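Local coordinates for Ets DNA-binding protein pokkuri (Drosophila melanogaster, PDB 1SV0) that represses transcription as an ETS-family DNA-binding regulator of photoreceptor development, using its SAM (Pointed) domain, the part in this chain, to bind the SAM domain of Mae, at residues D37-N42 with C47-A52; S5-P10 with R15-V20; V20-C25 with P32-D37. The protein carries 1 engineered substitution. One frame throughout, in Å; residues are numbered along the deposited sequence.

Contact 1: residues D37-N42 with C47-A52; sequences DLFQMN and CLLTRA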
# COMPACT_ATOMS: atom_id res chain seq x y z
N ASP A 37 13.64 10.82 -9.04
CA ASP A 37 14.43 12.03 -8.84
C ASP A 37 14.18 12.55 -7.43
O ASP A 37 15.03 13.22 -6.84
CB ASP A 37 14.05 13.12 -9.85
CG ASP A 37 14.54 12.82 -11.25
OD1 ASP A 37 15.73 12.47 -11.38
OD2 ASP A 37 13.75 12.95 -12.21
N LEU A 38 13.00 12.24 -6.89
CA LEU A 38 12.62 12.69 -5.55
C LEU A 38 13.21 11.81 -4.44
O LEU A 38 13.10 12.15 -3.26
CB LEU A 38 11.09 12.70 -5.41
CG LEU A 38 10.30 13.44 -6.49
CD1 LEU A 38 8.80 13.28 -6.26
CD2 LEU A 38 10.69 14.92 -6.48
N PHE A 39 13.84 10.70 -4.81
CA PHE A 39 14.42 9.80 -3.82
C PHE A 39 15.92 9.55 -3.96
O PHE A 39 16.40 8.45 -3.64
CB PHE A 39 13.68 8.46 -3.83
CG PHE A 39 12.24 8.55 -3.38
CD1 PHE A 39 11.22 8.75 -4.31
CD2 PHE A 39 11.91 8.45 -2.03
CE1 PHE A 39 9.89 8.85 -3.90
CE2 PHE A 39 10.58 8.55 -1.61
CZ PHE A 39 9.57 8.75 -2.55
N GLN A 40 16.67 10.54 -4.43
CA GLN A 40 18.11 10.37 -4.57
C GLN A 40 18.74 10.70 -3.22
O GLN A 40 19.22 11.81 -3.01
CB GLN A 40 18.65 11.31 -5.65
CG GLN A 40 18.11 11.02 -7.04
CD GLN A 40 18.38 9.60 -7.48
OE1 GLN A 40 19.52 9.12 -7.42
NE2 GLN A 40 17.34 8.91 -7.95
N MET A 41 18.74 9.72 -2.32
CA MET A 41 19.28 9.91 -0.99
C MET A 41 19.66 8.56 -0.38
O MET A 41 19.17 7.52 -0.81
CB MET A 41 18.24 10.59 -0.10
CG MET A 41 16.97 9.77 0.06
SD MET A 41 15.66 10.58 0.99
CE MET A 41 15.12 11.77 -0.21
N ASN A 42 20.51 8.58 0.64
CA ASN A 42 20.92 7.34 1.30
C ASN A 42 19.86 6.89 2.31
O ASN A 42 18.87 7.58 2.56
CB ASN A 42 22.27 7.52 1.99
CG ASN A 42 22.26 8.65 3.01
OD1 ASN A 42 21.23 8.94 3.62
ND2 ASN A 42 23.41 9.29 3.20
N CYS A 47 15.08 7.28 5.92
CA CYS A 47 14.45 6.93 7.18
C CYS A 47 14.02 8.12 8.04
O CYS A 47 13.33 7.95 9.03
CB CYS A 47 15.37 6.01 7.98
SG CYS A 47 15.58 4.38 7.24
N LEU A 48 14.43 9.32 7.64
CA LEU A 48 14.07 10.52 8.39
C LEU A 48 12.87 11.23 7.78
O LEU A 48 12.31 12.15 8.37
CB LEU A 48 15.26 11.49 8.48
CG LEU A 48 16.19 11.27 9.69
CD1 LEU A 48 16.57 9.81 9.78
CD2 LEU A 48 17.43 12.15 9.58
N LEU A 49 12.45 10.79 6.59
CA LEU A 49 11.30 11.40 5.94
C LEU A 49 10.05 11.14 6.78
O LEU A 49 9.82 10.02 7.23
CB LEU A 49 11.08 10.83 4.54
CG LEU A 49 12.13 11.17 3.47
CD1 LEU A 49 11.68 10.61 2.13
CD2 LEU A 49 12.30 12.69 3.39
N THR A 50 9.26 12.19 6.99
CA THR A 50 8.03 12.09 7.76
C THR A 50 6.99 11.48 6.85
O THR A 50 7.19 11.39 5.64
CB THR A 50 7.51 13.48 8.18
OG1 THR A 50 7.11 14.21 7.02
CG2 THR A 50 8.60 14.26 8.91
N ARG A 51 5.87 11.06 7.42
CA ARG A 51 4.82 10.45 6.62
C ARG A 51 4.35 11.45 5.56
O ARG A 51 4.06 11.06 4.43
CB ARG A 51 3.64 10.04 7.50
CG ARG A 51 2.58 9.23 6.76
CD ARG A 51 1.36 9.01 7.64
NE ARG A 51 1.75 8.59 8.99
CZ ARG A 51 2.44 7.49 9.27
NH1 ARG A 51 2.83 6.69 8.29
NH2 ARG A 51 2.75 7.20 10.53
N ALA A 52 4.28 12.72 5.93
CA ALA A 52 3.86 13.77 5.00
C ALA A 52 4.88 13.94 3.88
O ALA A 52 4.52 14.23 2.74
CB ALA A 52 3.66 15.09 5.74
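The Phe39 ring is the one aromatic group in this contact. Leu49 approaches it obliquely, neither squarely over a face nor squarely at an edge, and the nearest pair is Phe39 CE2 and Leu49 CD1 at 4.4 Å. The contact lies in the interior of the SAM (Pointed) domain, where the loop before helix 43-46 comes close to the turn leading into helix 51-57. Leu22, Leu34 and Phe54 also pack on Phe39, and Phe54 touches Leu49 as well, so both side chains belong to a larger apolar cluster; Arg57 also touches both. Met41 supplies the second half of the contact. It meets Leu49 tip to tip, with Met41 SD 4.1 Å from Leu49 CD1, so that this single methyl of Leu49 serves both partners. Met41 CG stands between the backbone N and the carbonyl carbon (chi1 62°), and an extended chi2 (-175°) carries the sulfur out toward Leu49; the bend at chi3 (73°) turns only the terminal CE. The backbones remain well apart, the closest pair of CA atoms being those of Phe39 and Leu49 at 10.4 Å. The touching side chains are apolar; several polar groups of the two segments bond to nearby residues. Gln40 is the centre of an inverse gamma turn closed by a weak bond from Met41 N to Phe39 O, while its NE2 bonds to Phe36 O. Each segment also carries a side-chain N-cap: Asn42 OD1 accepts from Arg45 N at the start of helix 43-46, and Thr50 OG1 accepts from Asp53 N at the start of helix 51-57.

Contact 2: residues S5-P10 with R15-V20; sequences SLPSDP and REDVLV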
# COMPACT_ATOMS: atom_id res chain seq x y z
N SER A 5 20.53 -8.75 -0.69
CA SER A 5 21.70 -7.89 -0.85
C SER A 5 21.60 -6.66 0.04
O SER A 5 22.62 -6.13 0.49
CB SER A 5 21.82 -7.46 -2.32
OG SER A 5 21.87 -8.58 -3.18
N LEU A 6 20.38 -6.19 0.28
CA LEU A 6 20.16 -5.01 1.12
C LEU A 6 20.43 -5.29 2.59
O LEU A 6 19.98 -6.30 3.12
CB LEU A 6 18.72 -4.53 0.97
CG LEU A 6 18.39 -3.44 -0.06
CD1 LEU A 6 18.98 -3.78 -1.41
CD2 LEU A 6 16.87 -3.30 -0.15
N PRO A 7 21.18 -4.40 3.26
CA PRO A 7 21.45 -4.63 4.68
C PRO A 7 20.14 -4.56 5.48
O PRO A 7 19.21 -3.86 5.08
CB PRO A 7 22.43 -3.53 5.04
CG PRO A 7 22.14 -2.46 4.07
CD PRO A 7 21.89 -3.20 2.79
N SER A 8 20.09 -5.30 6.58
CA SER A 8 18.90 -5.37 7.43
C SER A 8 18.42 -4.02 7.95
O SER A 8 17.22 -3.75 7.98
CB SER A 8 19.16 -6.30 8.61
OG SER A 8 20.17 -5.78 9.45
N ASP A 9 19.35 -3.18 8.39
CA ASP A 9 18.98 -1.87 8.92
C ASP A 9 18.97 -0.84 7.79
O ASP A 9 20.02 -0.43 7.31
CB ASP A 9 19.97 -1.46 10.01
CG ASP A 9 19.62 -0.11 10.61
OD1 ASP A 9 18.45 0.10 10.96
OD2 ASP A 9 20.54 0.73 10.74
N PRO A 10 17.77 -0.41 7.37
CA PRO A 10 17.60 0.57 6.29
C PRO A 10 18.43 1.84 6.49
O PRO A 10 18.86 2.47 5.53
CB PRO A 10 16.10 0.87 6.33
CG PRO A 10 15.50 -0.40 6.86
CD PRO A 10 16.46 -0.78 7.95
N ARG A 15 22.66 4.95 -1.49
CA ARG A 15 21.65 5.55 -2.36
C ARG A 15 21.07 4.48 -3.29
O ARG A 15 19.86 4.44 -3.53
CB ARG A 15 22.24 6.68 -3.21
CG ARG A 15 22.40 8.00 -2.48
CD ARG A 15 22.76 9.12 -3.45
NE ARG A 15 22.68 10.44 -2.82
CZ ARG A 15 22.80 11.59 -3.48
NH1 ARG A 15 23.02 11.59 -4.79
NH2 ARG A 15 22.70 12.75 -2.83
N GLU A 16 21.93 3.62 -3.83
CA GLU A 16 21.46 2.59 -4.73
C GLU A 16 20.61 1.56 -4.00
O GLU A 16 19.71 0.98 -4.59
CB GLU A 16 22.62 1.91 -5.47
CG GLU A 16 22.14 0.89 -6.51
CD GLU A 16 21.00 1.40 -7.40
OE1 GLU A 16 21.18 2.45 -8.07
OE2 GLU A 16 19.91 0.76 -7.42
N ASP A 17 20.90 1.32 -2.72
CA ASP A 17 20.11 0.37 -1.93
C ASP A 17 18.70 0.95 -1.82
O ASP A 17 17.71 0.24 -1.95
CB ASP A 17 20.65 0.19 -0.50
CG ASP A 17 21.99 -0.54 -0.45
OD1 ASP A 17 22.19 -1.47 -1.27
OD2 ASP A 17 22.82 -0.21 0.42
N VAL A 18 18.64 2.26 -1.59
CA VAL A 18 17.37 2.96 -1.46
C VAL A 18 16.55 2.83 -2.74
O VAL A 18 15.33 2.62 -2.68
CB VAL A 18 17.60 4.47 -1.14
CG1 VAL A 18 16.32 5.27 -1.37
CG2 VAL A 18 18.02 4.63 0.32
N LEU A 19 17.19 2.92 -3.90
CA LEU A 19 16.46 2.80 -5.15
C LEU A 19 15.93 1.39 -5.36
O LEU A 19 14.82 1.21 -5.86
CB LEU A 19 17.33 3.22 -6.33
CG LEU A 19 17.82 4.68 -6.31
CD1 LEU A 19 18.63 4.95 -7.57
CD2 LEU A 19 16.65 5.64 -6.23
N VAL A 20 16.74 0.39 -5.01
CA VAL A 20 16.34 -1.01 -5.15
C VAL A 20 15.08 -1.24 -4.33
O VAL A 20 14.11 -1.82 -4.81
CB VAL A 20 17.46 -1.96 -4.66
CG1 VAL A 20 16.90 -3.36 -4.42
CG2 VAL A 20 18.57 -2.01 -5.70
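Leu6 and Val20 form the apolar part of this contact, in which the N-terminal arm of the SAM (Pointed) domain lies against the first turns of helix 15-28. The two side chains run past each other in opposite senses, bringing Leu6 CD1 to 3.7 Å from Val20 CG1. Rotation about chi1 of Val20 (163°) sets CG1 anti to the backbone N and turns it toward that leucine methyl. Trp13 touches Leu6 and Pro3 touches Val20, extending the apolar patch beyond the two segments. The nearest CA atoms across the two segments are those of Leu6 and Asp17, 6.2 Å apart. Several of the polar bonds nearby run to the connecting loop. Asp17 OD2 accepts from Ser14 N, which ties one oxygen of the carboxylate to the start of the helix, where the helix dipole would be expected to stabilise its negative charge. On the arm, Pro7 O accepts from Trp13 NE1, and Asp9 forms a salt bridge with Arg11. A further kind of contact, by van der Waals packing, sets carbon against oxygen. Leu6 also passes alongside Asp17, with Leu6 CD1 4.0 Å from the carboxylate OD1 of Asp17 and Leu6 CD2 4.1 Å from the backbone O of Asp17. The ring of Pro7 meets the other carboxylate oxygen at a slant, Pro7 CD lying 3.9 Å from Asp17 OD2.

Contact 3: residues V20-C25 with P32-D37; sequences VFLRFC and PKLDFD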
# COMPACT_ATOMS: atom_id res chain seq x y z
N VAL A 20 16.74 0.39 -5.01
CA VAL A 20 16.34 -1.01 -5.15
C VAL A 20 15.08 -1.24 -4.33
O VAL A 20 14.11 -1.82 -4.81
CB VAL A 20 17.46 -1.96 -4.66
CG1 VAL A 20 16.90 -3.36 -4.42
CG2 VAL A 20 18.57 -2.01 -5.70
N PHE A 21 15.11 -0.77 -3.09
CA PHE A 21 13.97 -0.89 -2.18
C PHE A 21 12.71 -0.28 -2.80
O PHE A 21 11.65 -0.91 -2.81
CB PHE A 21 14.25 -0.18 -0.86
CG PHE A 21 13.05 -0.04 0.01
CD1 PHE A 21 12.47 -1.15 0.61
CD2 PHE A 21 12.47 1.21 0.22
CE1 PHE A 21 11.33 -1.03 1.40
CE2 PHE A 21 11.33 1.35 1.01
CZ PHE A 21 10.76 0.22 1.61
N LEU A 22 12.83 0.94 -3.31
CA LEU A 22 11.67 1.59 -3.90
C LEU A 22 11.15 0.85 -5.14
O LEU A 22 9.95 0.66 -5.28
CB LEU A 22 12.00 3.05 -4.23
CG LEU A 22 12.28 3.84 -2.95
CD1 LEU A 22 12.93 5.19 -3.31
CD2 LEU A 22 10.98 4.04 -2.18
N ARG A 23 12.05 0.42 -6.02
CA ARG A 23 11.64 -0.31 -7.23
C ARG A 23 10.93 -1.60 -6.85
O ARG A 23 9.93 -1.98 -7.45
CB ARG A 23 12.84 -0.61 -8.12
CG ARG A 23 13.54 0.64 -8.64
CD ARG A 23 14.34 0.33 -9.88
NE ARG A 23 14.51 1.52 -10.71
CZ ARG A 23 15.68 2.09 -10.95
NH1 ARG A 23 16.80 1.58 -10.44
NH2 ARG A 23 15.73 3.19 -11.70
N PHE A 24 11.48 -2.28 -5.85
CA PHE A 24 10.91 -3.51 -5.32
C PHE A 24 9.50 -3.21 -4.78
O PHE A 24 8.57 -3.98 -4.99
CB PHE A 24 11.81 -4.04 -4.20
CG PHE A 24 11.17 -5.10 -3.35
CD1 PHE A 24 11.24 -6.44 -3.71
CD2 PHE A 24 10.49 -4.74 -2.19
CE1 PHE A 24 10.62 -7.41 -2.93
CE2 PHE A 24 9.87 -5.70 -1.40
CZ PHE A 24 9.94 -7.04 -1.77
N CYS A 25 9.36 -2.09 -4.07
CA CYS A 25 8.06 -1.70 -3.51
C CYS A 25 7.02 -1.38 -4.59
O CYS A 25 5.86 -1.74 -4.46
CB CYS A 25 8.20 -0.50 -2.58
SG CYS A 25 8.95 -0.90 -0.99
N PRO A 32 1.90 3.19 -8.84
CA PRO A 32 2.10 3.83 -10.14
C PRO A 32 3.56 4.27 -10.26
O PRO A 32 4.28 4.31 -9.27
CB PRO A 32 1.13 5.01 -10.09
CG PRO A 32 1.19 5.40 -8.64
CD PRO A 32 1.17 4.07 -7.91
N LYS A 33 3.99 4.57 -11.48
CA LYS A 33 5.37 4.99 -11.71
C LYS A 33 5.82 5.98 -10.65
O LYS A 33 5.15 6.97 -10.39
CB LYS A 33 5.50 5.62 -13.10
CG LYS A 33 5.01 4.71 -14.23
CD LYS A 33 5.22 5.33 -15.60
CE LYS A 33 4.74 4.40 -16.71
NZ LYS A 33 4.89 5.01 -18.06
N LEU A 34 6.96 5.70 -10.03
CA LEU A 34 7.50 6.58 -8.99
C LEU A 34 8.50 7.55 -9.62
O LEU A 34 9.19 7.19 -10.57
CB LEU A 34 8.18 5.71 -7.93
CG LEU A 34 8.29 6.19 -6.49
CD1 LEU A 34 6.91 6.50 -5.93
CD2 LEU A 34 8.96 5.11 -5.65
N ASP A 35 8.57 8.77 -9.11
CA ASP A 35 9.53 9.75 -9.64
C ASP A 35 10.80 9.61 -8.80
O ASP A 35 10.94 10.25 -7.75
CB ASP A 35 8.99 11.18 -9.52
CG ASP A 35 9.89 12.21 -10.20
OD1 ASP A 35 11.08 11.90 -10.43
OD2 ASP A 35 9.41 13.33 -10.48
N PHE A 36 11.72 8.78 -9.26
CA PHE A 36 12.96 8.53 -8.52
C PHE A 36 13.86 9.74 -8.29
O PHE A 36 14.74 9.69 -7.44
CB PHE A 36 13.73 7.39 -9.19
CG PHE A 36 12.96 6.09 -9.23
CD1 PHE A 36 12.36 5.66 -10.40
CD2 PHE A 36 12.81 5.33 -8.07
CE1 PHE A 36 11.60 4.48 -10.43
CE2 PHE A 36 12.05 4.15 -8.09
CZ PHE A 36 11.45 3.72 -9.27
N ASP A 37 13.64 10.82 -9.04
CA ASP A 37 14.43 12.03 -8.84
C ASP A 37 14.18 12.55 -7.43
O ASP A 37 15.03 13.22 -6.84
CB ASP A 37 14.05 13.12 -9.85
CG ASP A 37 14.54 12.82 -11.25
OD1 ASP A 37 15.73 12.47 -11.38
OD2 ASP A 37 13.75 12.95 -12.21
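A cation-pi interaction marks this contact, with the exposed Arg23 lying over the partly exposed Phe36: the guanidinium carbon CZ of Arg23 sits 4.8 Å from the centroid of the Phe36 ring, only 10° off the ring normal. The guanidinium does not lie flat on the ring, as the two planes are 55° apart. Arg23 NE is the guanidinium nitrogen nearest the Phe36 ring, 4.0 Å above its plane and displaced toward the rim, while the aliphatic part of the chain adds a contact of 3.8 Å between Arg23 CG and Phe36 CZ. From CG to NE the arginine chain is extended, which carries the charged group across this face. Leu34 CB lies against the opposite face, also offset toward the rim, so the ring is held between its near neighbour in sequence and a residue of helix 15-28. Leu22 comes to the ring edge, its CB 4.0 Å from Phe36 CE2. Leu22 and Leu34 cross at about a right angle, with Leu22 CB 3.9 Å from Leu34 CD2. An Asx turn shapes the loop just here: Asp35 OD1 accepts from Asp37 N at 3.1 Å, bracketing Phe36. At the other end of the segment, Pro32 touches Arg16 of the neighbouring Mae chain. The arrangement closes the connection after helix 15-28 back onto that helix within the helical bundle of the SAM (Pointed) fold.

Overall arrangement
Contact 1 is buried, contact 3 is partly so, and contact 2 lies at the surface. Contacts 2 and 3 both use helix 15-28 and share Val20, but the N-terminal arm packs on its first turns and the loop that follows the helix packs farther along. Contacts 1 and 3 meet directly at Asp37, which they share. Val18 and Arg15 of contact 2 pack against the backbone of Met41 in contact 1. The chemistry differs with burial: all three contacts have apolar packing, which is all that joins the side chains of contact 1, while contact 3 adds an arginine over an aromatic face and contact 2 a carboxylate against aliphatic groups.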